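Long-range contacts in NADP-dependent alcohol dehydrogenase (Entamoeba histolytica, PDB 2OUI), which probably catalyses the reversible, NADP-dependent interconversion of alcohols and their aldehydes or ketones as a zinc-containing homotetramer: residues 54-59 with 119-124; 81-86 with 110-115; 252-257 with 275-280. The protein carries 1 engineered substitution. All coordinates share one frame; numbering follows the deposited sequence. Where two conformers were deposited one is given.

Interactions 1 and 2 belong to the GroES-like domain, their centres about 10 Å apart, and they touch: H59 of interaction 1 meets S113 and A85 of interaction 2. Along the chain, 81-86 with 110-115 is nested inside the loop closed by 54-59 with 119-124, and both draw on the long connection between helix 93-96 and strand 124-126. Interaction 3 follows later in sequence, in the Rossmann-type domain, on the opposite side of the chain's centre; its centre lies about 40 Å from that of interaction 1 and about 34 Å from that of interaction 2. Thus two contacts frame the zinc site, while the third sits beside a subunit interface.

Interaction 1: residues 54-59 with 119-124; sequences DMILGH and VFSEVF. With ZN (zinc ion), chain E.
The ring of F120 lies flat over the backbone of G58, just before the zinc ligand H59 in the GroES-like domain of this medium-chain alcohol dehydrogenase. G58 CA sits 3.5 Å from the ring centroid and only 8° off the normal, a CH-pi contact over the middle of one face. Glycine suits the place twice over: a CB would run into F120 CD1, and at the positive phi of G58 it would also press against the carbonyl of L57. Beside it, L57 CB meets F120 CD2 at 3.9 Å while the rest of the leucine turns away toward V44 of helix 38-46.

Two backbone bonds fix the pairing. F120 N donates to L57 O over 3.0 Å, nearly along the C=O axis, whereas V119 N reaches G58 O from above the carbonyl plane. F120 is the centre of an inverse gamma turn, which swings the chain onward to S121. There the branched I56 fills the corner with two arms: CG2, anti to the backbone N, rests against F120 O, and CD1 reaches S121 CB at 3.9 Å.

V119 presents its CG2 methyl to the G58-H59 peptide, 3.5 Å from H59 N. The CB of H59 is directed away from 119-124; S113 holds its ND1, and its NE2 joins C37 and D150 in binding the zinc ion, 2.1 Å away.

Interaction 2: residues 81-86 with 110-115; sequences VIVPAI and WKFSNF
Next to the zinc site of the GroES-like domain, the chain leaving strand 80-83 passes the loop that leads to strand 124-126, and V83, A85 and I86 meet F112 and W110. The ring of F112 meets V83 and the backbone of 84-85. V83 CG1 touches its CE2 at 3.6 Å, the two side chains crossing at about a right angle; the methyl is put there by a chi1 of -172°, anti to the backbone N. P84 O approaches the same ring at its edge, in plane, 3.9 Å from CE2, where the weakly positive ring hydrogens suit a carbonyl oxygen.

Farther along, I86 and W110 pack obliquely: I86 CD1 lies 3.7 Å from W110 CB, and I86 CG1 rests against W110 CA and CB. Isoleucine's long arm fits the start of the indole side chain, and W110 also packs on M285 of the second subunit. N114 CB covers one face of the indole, and N114 ND2 donates over 2.8 Å to W110 O in the carbonyl plane, so the loop is tied to itself.

Between the two backbones a water serves as the polar bridge, donating to A85 O at 2.7 Å and accepting from K111 N at 2.9 Å. It satisfies both groups where the chains stand too far apart for a direct bond. W110 and F112 also both reach H59, the indole edge-to-face with the imidazole, a second shell of aromatic packing round a metal-binding histidine in this zinc-dependent dehydrogenase site.

Interaction 3: residues 252-257 with 275-280; sequences AVKMIK and PIPRSE. Engineered in segment 275-280: P275 (natural residue Asp).
V253, at the end of helix 248-255, is the buried centre of this contact in the Rossmann-type domain, where the helix backs onto the end of strand 273-277. Its CG1 methyl, anti to the backbone N at chi1 167°, meets P277 CG at 3.9 Å and E280 O at 3.5 Å, a carbonyl whose polar partner is K288 NZ. The other methyl, CG2, lies 4.4 Å from I276 CG2. A compact branched valine suits this site, since its two methyls serve different partners, and the puckered proline ring presents CG to the helix. The strand also pairs, through I276 and P277, antiparallel with a strand of the second subunit.

Toward solvent the packing is still close, but the charged ends stand apart. Exposed K254 runs across the partly exposed E280, CG to CG at 3.8 Å. E280 bends at chi2, 89°, bringing its carboxylate carbon near K254 CG and CE. K254 NZ stays 4.9 Å from E280 OE1, so any attraction between these opposite charges is probably weak. The chemistry implies apolar side-chain packing joined by one shared ammonium group, since K288 NZ bonds both V253 O and E280 O and so ties the two segments together.

Interaction 1: residues 54-59 with 119-124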
loop_
_atom_site.group_PDB
_atom_site.type_symbol
_atom_site.label_atom_id
_atom_site.label_comp_id
_atom_site.label_asym_id
_atom_site.label_seq_id
_atom_site.Cartn_x
_atom_site.Cartn_y
_atom_site.Cartn_z
ATOM N N ASP A 54 -4.421 3.449 42.277
ATOM C CA ASP A 54 -3.349 4.436 42.381
ATOM C C ASP A 54 -2.635 4.818 41.081
ATOM O O ASP A 54 -1.487 5.227 41.095
ATOM C CB ASP A 54 -2.392 4.040 43.507
ATOM C CG ASP A 54 -3.127 3.802 44.827
ATOM O OD1 ASP A 54 -4.298 4.248 44.938
ATOM O OD2 ASP A 54 -2.549 3.171 45.744
ATOM N N MET A 55 -3.354 4.737 39.965
ATOM C CA MET A 55 -2.786 5.130 38.665
ATOM C C MET A 55 -2.981 6.618 38.389
ATOM O O MET A 55 -4.117 7.096 38.250
ATOM C CB MET A 55 -3.386 4.329 37.508
ATOM C CG MET A 55 -2.802 4.733 36.168
ATOM S SD MET A 55 -3.485 3.782 34.820
ATOM C CE MET A 55 -5.126 4.521 34.764
ATOM N N ILE A 56 -1.872 7.340 38.260
ATOM C CA ILE A 56 -1.931 8.759 37.900
ATOM C C ILE A 56 -2.515 8.947 36.496
ATOM O O ILE A 56 -2.209 8.172 35.592
ATOM C CB ILE A 56 -0.566 9.439 38.039
ATOM C CG1 ILE A 56 -0.184 9.428 39.533
ATOM C CG2 ILE A 56 -0.632 10.856 37.453
ATOM C CD1 ILE A 56 1.205 9.925 39.847
ATOM N N LEU A 57 -3.388 9.951 36.350
ATOM C CA LEU A 57 -4.172 10.106 35.126
ATOM C C LEU A 57 -3.500 11.058 34.153
ATOM O O LEU A 57 -2.470 11.640 34.476
ATOM C CB LEU A 57 -5.592 10.573 35.460
ATOM C CG LEU A 57 -6.412 9.523 36.213
ATOM C CD1 LEU A 57 -7.628 10.167 36.805
ATOM C CD2 LEU A 57 -6.797 8.382 35.262
ATOM N N GLY A 58 -4.082 11.187 32.962
ATOM C CA GLY A 58 -3.590 12.120 31.951
ATOM C C GLY A 58 -2.521 11.609 31.006
ATOM O O GLY A 58 -1.610 10.855 31.394
ATOM N N HIS A 59 -2.613 12.032 29.748
ATOM C CA HIS A 59 -1.666 11.612 28.730
ATOM C C HIS A 59 -1.454 12.678 27.647
ATOM O O HIS A 59 -1.073 12.363 26.513
ATOM C CB HIS A 59 -2.072 10.264 28.106
ATOM C CG HIS A 59 -3.513 10.186 27.677
ATOM N ND1 HIS A 59 -4.479 9.556 28.431
ATOM C CD2 HIS A 59 -4.144 10.642 26.564
ATOM C CE1 HIS A 59 -5.649 9.647 27.815
ATOM N NE2 HIS A 59 -5.472 10.300 26.680
ATOM N N VAL A 119 0.493 11.896 33.171
ATOM C CA VAL A 119 1.165 13.186 33.165
ATOM C C VAL A 119 0.615 14.177 34.189
ATOM O O VAL A 119 1.164 15.287 34.327
ATOM C CB VAL A 119 1.199 13.820 31.728
ATOM C CG1 VAL A 119 1.943 12.900 30.747
ATOM C CG2 VAL A 119 -0.199 14.153 31.216
ATOM N N PHE A 120 -0.455 13.812 34.908
ATOM C CA PHE A 120 -1.054 14.738 35.899
ATOM C C PHE A 120 -0.321 14.679 37.239
ATOM O O PHE A 120 -0.922 14.425 38.274
ATOM C CB PHE A 120 -2.552 14.476 36.129
ATOM C CG PHE A 120 -3.434 14.757 34.919
ATOM C CD1 PHE A 120 -2.971 15.507 33.843
ATOM C CD2 PHE A 120 -4.760 14.314 34.908
ATOM C CE1 PHE A 120 -3.799 15.784 32.751
ATOM C CE2 PHE A 120 -5.590 14.578 33.823
ATOM C CZ PHE A 120 -5.123 15.318 32.747
ATOM N N SER A 121 0.984 14.918 37.216
ATOM C CA SER A 121 1.745 14.927 38.464
ATOM C C SER A 121 2.893 15.903 38.330
ATOM O O SER A 121 3.184 16.410 37.242
ATOM C CB SER A 121 2.251 13.513 38.821
ATOM O OG SER A 121 3.034 12.937 37.776
ATOM N N GLU A 122 3.536 16.190 39.450
ATOM C CA GLU A 122 4.615 17.172 39.461
ATOM C C GLU A 122 5.809 16.803 38.591
ATOM O O GLU A 122 6.515 17.697 38.093
ATOM C CB GLU A 122 5.081 17.387 40.900
ATOM C CG GLU A 122 3.985 17.929 41.819
ATOM C CD GLU A 122 4.524 18.183 43.196
ATOM O OE1 GLU A 122 4.351 17.315 44.076
ATOM O OE2 GLU A 122 5.152 19.241 43.368
ATOM N N VAL A 123 6.074 15.503 38.462
ATOM C CA VAL A 123 7.118 14.973 37.592
ATOM C C VAL A 123 6.546 13.679 37.040
ATOM O O VAL A 123 5.867 12.950 37.759
ATOM C CB VAL A 123 8.422 14.641 38.399
ATOM C CG1 VAL A 123 9.469 13.962 37.515
ATOM C CG2 VAL A 123 9.019 15.884 39.046
ATOM N N PHE A 124 6.802 13.400 35.770
ATOM C CA PHE A 124 6.451 12.092 35.222
ATOM C C PHE A 124 7.603 11.497 34.420
ATOM O O PHE A 124 8.607 12.177 34.160
ATOM C CB PHE A 124 5.142 12.149 34.418
ATOM C CG PHE A 124 5.161 13.136 33.290
ATOM C CD1 PHE A 124 5.669 12.778 32.040
ATOM C CD2 PHE A 124 4.660 14.424 33.472
ATOM C CE1 PHE A 124 5.688 13.698 30.987
ATOM C CE2 PHE A 124 4.670 15.346 32.427
ATOM C CZ PHE A 124 5.173 14.978 31.185
HETATM ZN ZN ZN E . -6.764 10.697 25.114
#

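Interaction 2: residues 81-86 with 110-115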
loop_
_atom_site.group_PDB
_atom_site.type_symbol
_atom_site.label_atom_id
_atom_site.label_comp_id
_atom_site.label_asym_id
_atom_site.label_seq_id
_atom_site.Cartn_x
_atom_site.Cartn_y
_atom_site.Cartn_z
ATOM N N VAL A 81 9.516 20.253 25.772
ATOM C CA VAL A 81 9.200 19.141 24.869
ATOM C C VAL A 81 7.698 18.950 24.724
ATOM O O VAL A 81 6.924 19.280 25.640
ATOM C CB VAL A 81 9.790 17.785 25.366
ATOM C CG1 VAL A 81 11.316 17.761 25.241
ATOM C CG2 VAL A 81 9.394 17.507 26.845
ATOM N N ILE A 82 7.320 18.391 23.586
ATOM C CA ILE A 82 5.973 17.939 23.323
ATOM C C ILE A 82 5.975 16.449 23.678
ATOM O O ILE A 82 6.762 15.658 23.129
ATOM C CB ILE A 82 5.614 18.116 21.822
ATOM C CG1 ILE A 82 5.635 19.595 21.427
ATOM C CG2 ILE A 82 4.237 17.603 21.542
ATOM C CD1 ILE A 82 5.688 19.814 19.895
ATOM N N VAL A 83 5.098 16.061 24.586
ATOM C CA VAL A 83 5.046 14.667 25.005
ATOM C C VAL A 83 3.897 13.954 24.272
ATOM O O VAL A 83 2.729 14.339 24.441
ATOM C CB VAL A 83 4.819 14.546 26.529
ATOM C CG1 VAL A 83 4.957 13.077 26.975
ATOM C CG2 VAL A 83 5.822 15.446 27.312
ATOM N N PRO A 84 4.212 12.922 23.460
ATOM C CA PRO A 84 3.107 12.222 22.774
ATOM C C PRO A 84 2.354 11.344 23.775
ATOM O O PRO A 84 2.963 10.859 24.723
ATOM C CB PRO A 84 3.820 11.363 21.718
ATOM C CG PRO A 84 5.224 11.107 22.318
ATOM C CD PRO A 84 5.538 12.356 23.148
ATOM N N ALA A 85 1.038 11.151 23.592
ATOM C CA ALA A 85 0.286 10.268 24.496
ATOM C C ALA A 85 0.848 8.846 24.417
ATOM O O ALA A 85 0.828 8.110 25.404
ATOM C CB ALA A 85 -1.218 10.247 24.142
ATOM N N ILE A 86 1.323 8.477 23.216
ATOM C CA ILE A 86 1.850 7.132 22.931
ATOM C C ILE A 86 3.360 7.223 22.882
ATOM O O ILE A 86 3.932 8.034 22.132
ATOM C CB ILE A 86 1.260 6.511 21.618
ATOM C CG1 ILE A 86 -0.129 5.859 21.881
ATOM C CG2 ILE A 86 2.169 5.412 21.051
ATOM C CD1 ILE A 86 -1.171 6.748 22.577
ATOM N N TRP A 110 0.473 2.826 24.373
ATOM C CA TRP A 110 -0.262 3.807 25.160
ATOM C C TRP A 110 -0.062 3.449 26.640
ATOM O O TRP A 110 -0.752 2.574 27.193
ATOM C CB TRP A 110 -1.748 3.828 24.769
ATOM C CG TRP A 110 -2.608 4.683 25.686
ATOM C CD1 TRP A 110 -2.218 5.797 26.403
ATOM C CD2 TRP A 110 -4.005 4.510 25.943
ATOM N NE1 TRP A 110 -3.296 6.303 27.111
ATOM C CE2 TRP A 110 -4.394 5.519 26.864
ATOM C CE3 TRP A 110 -4.958 3.568 25.524
ATOM C CZ2 TRP A 110 -5.704 5.631 27.340
ATOM C CZ3 TRP A 110 -6.246 3.666 26.005
ATOM C CH2 TRP A 110 -6.615 4.702 26.905
ATOM N N LYS A 111 0.909 4.115 27.265
ATOM C CA LYS A 111 1.294 3.776 28.632
ATOM C C LYS A 111 0.598 4.693 29.639
ATOM O O LYS A 111 -0.119 4.210 30.559
ATOM C CB LYS A 111 2.832 3.829 28.781
ATOM C CG LYS A 111 3.521 2.886 27.781
ATOM C CD LYS A 111 5.022 2.720 28.058
ATOM C CE LYS A 111 5.657 1.851 26.910
ATOM N NZ LYS A 111 5.166 0.442 26.921
ATOM N N PHE A 112 0.836 5.998 29.475
ATOM C CA PHE A 112 0.284 7.040 30.354
ATOM C C PHE A 112 -1.237 6.887 30.521
ATOM O O PHE A 112 -1.971 6.995 29.546
ATOM C CB PHE A 112 0.499 8.425 29.750
ATOM C CG PHE A 112 1.944 8.888 29.687
ATOM C CD1 PHE A 112 2.780 8.814 30.797
ATOM C CD2 PHE A 112 2.411 9.515 28.538
ATOM C CE1 PHE A 112 4.119 9.301 30.743
ATOM C CE2 PHE A 112 3.730 10.006 28.475
ATOM C CZ PHE A 112 4.579 9.888 29.574
ATOM N N SER A 113 -1.694 6.707 31.761
ATOM C CA SER A 113 -3.127 6.567 32.117
ATOM C C SER A 113 -3.812 5.371 31.455
ATOM O O SER A 113 -5.034 5.262 31.498
ATOM C CB SER A 113 -3.954 7.875 31.950
ATOM O OG SER A 113 -4.488 8.039 30.639
ATOM N N ASN A 114 -3.023 4.483 30.850
ATOM C CA ASN A 114 -3.503 3.128 30.515
ATOM C C ASN A 114 -3.068 2.141 31.613
ATOM O O ASN A 114 -3.906 1.652 32.390
ATOM C CB ASN A 114 -3.023 2.721 29.104
ATOM C CG ASN A 114 -3.454 1.317 28.702
ATOM O OD1 ASN A 114 -4.225 0.639 29.414
ATOM N ND2 ASN A 114 -2.976 0.877 27.528
ATOM N N PHE A 115 -1.760 1.888 31.720
ATOM C CA PHE A 115 -1.234 1.019 32.760
ATOM C C PHE A 115 -0.008 1.620 33.469
ATOM O O PHE A 115 0.520 1.010 34.395
ATOM C CB PHE A 115 -0.909 -0.375 32.196
ATOM C CG PHE A 115 0.030 -0.345 31.010
ATOM C CD1 PHE A 115 1.413 -0.267 31.200
ATOM C CD2 PHE A 115 -0.469 -0.396 29.713
ATOM C CE1 PHE A 115 2.286 -0.240 30.105
ATOM C CE2 PHE A 115 0.392 -0.362 28.631
ATOM C CZ PHE A 115 1.773 -0.277 28.835
HETATM O O HOH W 1 2.429 6.561 26.878
#

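Interaction 3: residues 252-257 with 275-280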
loop_
_atom_site.group_PDB
_atom_site.type_symbol
_atom_site.label_atom_id
_atom_site.label_comp_id
_atom_site.label_asym_id
_atom_site.label_seq_id
_atom_site.Cartn_x
_atom_site.Cartn_y
_atom_site.Cartn_z
ATOM N N ALA A 252 -21.978 3.819 9.783
ATOM C CA ALA A 252 -20.860 3.962 8.825
ATOM C C ALA A 252 -21.020 3.002 7.645
ATOM O O ALA A 252 -20.908 3.404 6.487
ATOM C CB ALA A 252 -19.540 3.710 9.529
ATOM N N VAL A 253 -21.335 1.736 7.934
ATOM C CA VAL A 253 -21.442 0.735 6.884
ATOM C C VAL A 253 -22.632 1.069 5.981
ATOM O O VAL A 253 -22.572 0.839 4.774
ATOM C CB VAL A 253 -21.632 -0.684 7.485
ATOM C CG1 VAL A 253 -22.069 -1.713 6.407
ATOM C CG2 VAL A 253 -20.376 -1.121 8.247
ATOM N N LYS A 254 -23.711 1.608 6.559
ATOM C CA LYS A 254 -24.916 1.880 5.755
ATOM C C LYS A 254 -24.766 3.119 4.861
ATOM O O LYS A 254 -25.449 3.237 3.839
ATOM C CB LYS A 254 -26.162 1.998 6.632
ATOM C CG LYS A 254 -26.550 0.681 7.354
ATOM C CD LYS A 254 -27.664 0.909 8.368
ATOM C CE LYS A 254 -27.958 -0.381 9.113
ATOM N NZ LYS A 254 -29.127 -0.251 10.052
ATOM N N MET A 255 -23.880 4.039 5.234
ATOM C CA MET A 255 -23.732 5.270 4.444
ATOM C C MET A 255 -22.580 5.230 3.442
ATOM O O MET A 255 -22.462 6.152 2.620
ATOM C CB MET A 255 -23.522 6.479 5.360
ATOM C CG MET A 255 -22.178 6.437 6.014
ATOM S SD MET A 255 -21.892 7.958 6.969
ATOM C CE MET A 255 -23.115 7.793 8.293
ATOM N N ILE A 256 -21.760 4.176 3.496
ATOM C CA ILE A 256 -20.525 4.112 2.717
ATOM C C ILE A 256 -20.675 3.263 1.457
ATOM O O ILE A 256 -21.413 2.260 1.445
ATOM C CB ILE A 256 -19.331 3.624 3.582
ATOM C CG1 ILE A 256 -17.987 4.126 3.013
ATOM C CG2 ILE A 256 -19.356 2.106 3.790
ATOM C CD1 ILE A 256 -16.791 3.797 3.919
ATOM N N LYS A 257 -20.004 3.675 0.384
ATOM C CA LYS A 257 -20.013 2.891 -0.865
ATOM C C LYS A 257 -19.283 1.561 -0.659
ATOM O O LYS A 257 -18.423 1.470 0.234
ATOM C CB LYS A 257 -19.219 3.670 -1.925
ATOM C CG LYS A 257 -19.890 4.938 -2.401
ATOM C CD LYS A 257 -18.956 5.693 -3.363
ATOM C CE LYS A 257 -19.646 6.906 -3.971
ATOM N NZ LYS A 257 -18.661 7.601 -4.866
ATOM N N PRO A 275 -21.994 -4.507 16.426
ATOM C CA PRO A 275 -22.742 -5.208 15.375
ATOM C C PRO A 275 -22.489 -4.593 13.998
ATOM O O PRO A 275 -22.623 -3.385 13.818
ATOM C CB PRO A 275 -24.213 -5.035 15.793
ATOM C CG PRO A 275 -24.191 -4.302 17.115
ATOM C CD PRO A 275 -22.868 -3.598 17.194
ATOM N N ILE A 276 -22.083 -5.425 13.048
ATOM C CA ILE A 276 -21.858 -4.991 11.668
ATOM C C ILE A 276 -23.000 -5.595 10.866
ATOM O O ILE A 276 -23.168 -6.812 10.862
ATOM C CB ILE A 276 -20.498 -5.522 11.116
ATOM C CG1 ILE A 276 -19.310 -4.997 11.935
ATOM C CG2 ILE A 276 -20.379 -5.281 9.571
ATOM C CD1 ILE A 276 -19.243 -3.443 12.086
ATOM N N PRO A 277 -23.821 -4.757 10.213
ATOM C CA PRO A 277 -25.019 -5.297 9.531
ATOM C C PRO A 277 -24.662 -6.180 8.336
ATOM O O PRO A 277 -23.995 -5.729 7.382
ATOM C CB PRO A 277 -25.780 -4.041 9.102
ATOM C CG PRO A 277 -24.728 -2.961 9.046
ATOM C CD PRO A 277 -23.735 -3.288 10.116
ATOM N N ARG A 278 -25.094 -7.432 8.391
ATOM C CA ARG A 278 -24.735 -8.395 7.361
ATOM C C ARG A 278 -25.090 -7.939 5.943
ATOM O O ARG A 278 -24.227 -7.936 5.077
ATOM C CB ARG A 278 -25.368 -9.760 7.640
ATOM C CG ARG A 278 -24.860 -10.830 6.659
ATOM C CD ARG A 278 -25.565 -12.157 6.856
ATOM N NE ARG A 278 -27.013 -11.998 6.801
ATOM C CZ ARG A 278 -27.777 -12.235 5.740
ATOM N NH1 ARG A 278 -27.273 -12.684 4.600
ATOM N NH2 ARG A 278 -29.081 -12.041 5.833
ATOM N N SER A 279 -26.349 -7.563 5.691
ATOM C CA SER A 279 -26.762 -7.199 4.326
ATOM C C SER A 279 -26.004 -6.017 3.751
ATOM O O SER A 279 -25.501 -6.098 2.618
ATOM C CB SER A 279 -28.267 -6.924 4.240
ATOM O OG SER A 279 -28.986 -8.151 4.224
ATOM N N GLU A 280 -25.910 -4.932 4.529
ATOM C CA GLU A 280 -25.219 -3.698 4.079
ATOM C C GLU A 280 -23.716 -3.836 3.990
ATOM O O GLU A 280 -23.049 -3.022 3.358
ATOM C CB GLU A 280 -25.563 -2.518 4.975
ATOM C CG GLU A 280 -27.005 -2.017 4.749
ATOM C CD GLU A 280 -28.023 -2.741 5.641
ATOM O OE1 GLU A 280 -29.213 -2.327 5.641
ATOM O OE2 GLU A 280 -27.644 -3.715 6.344
#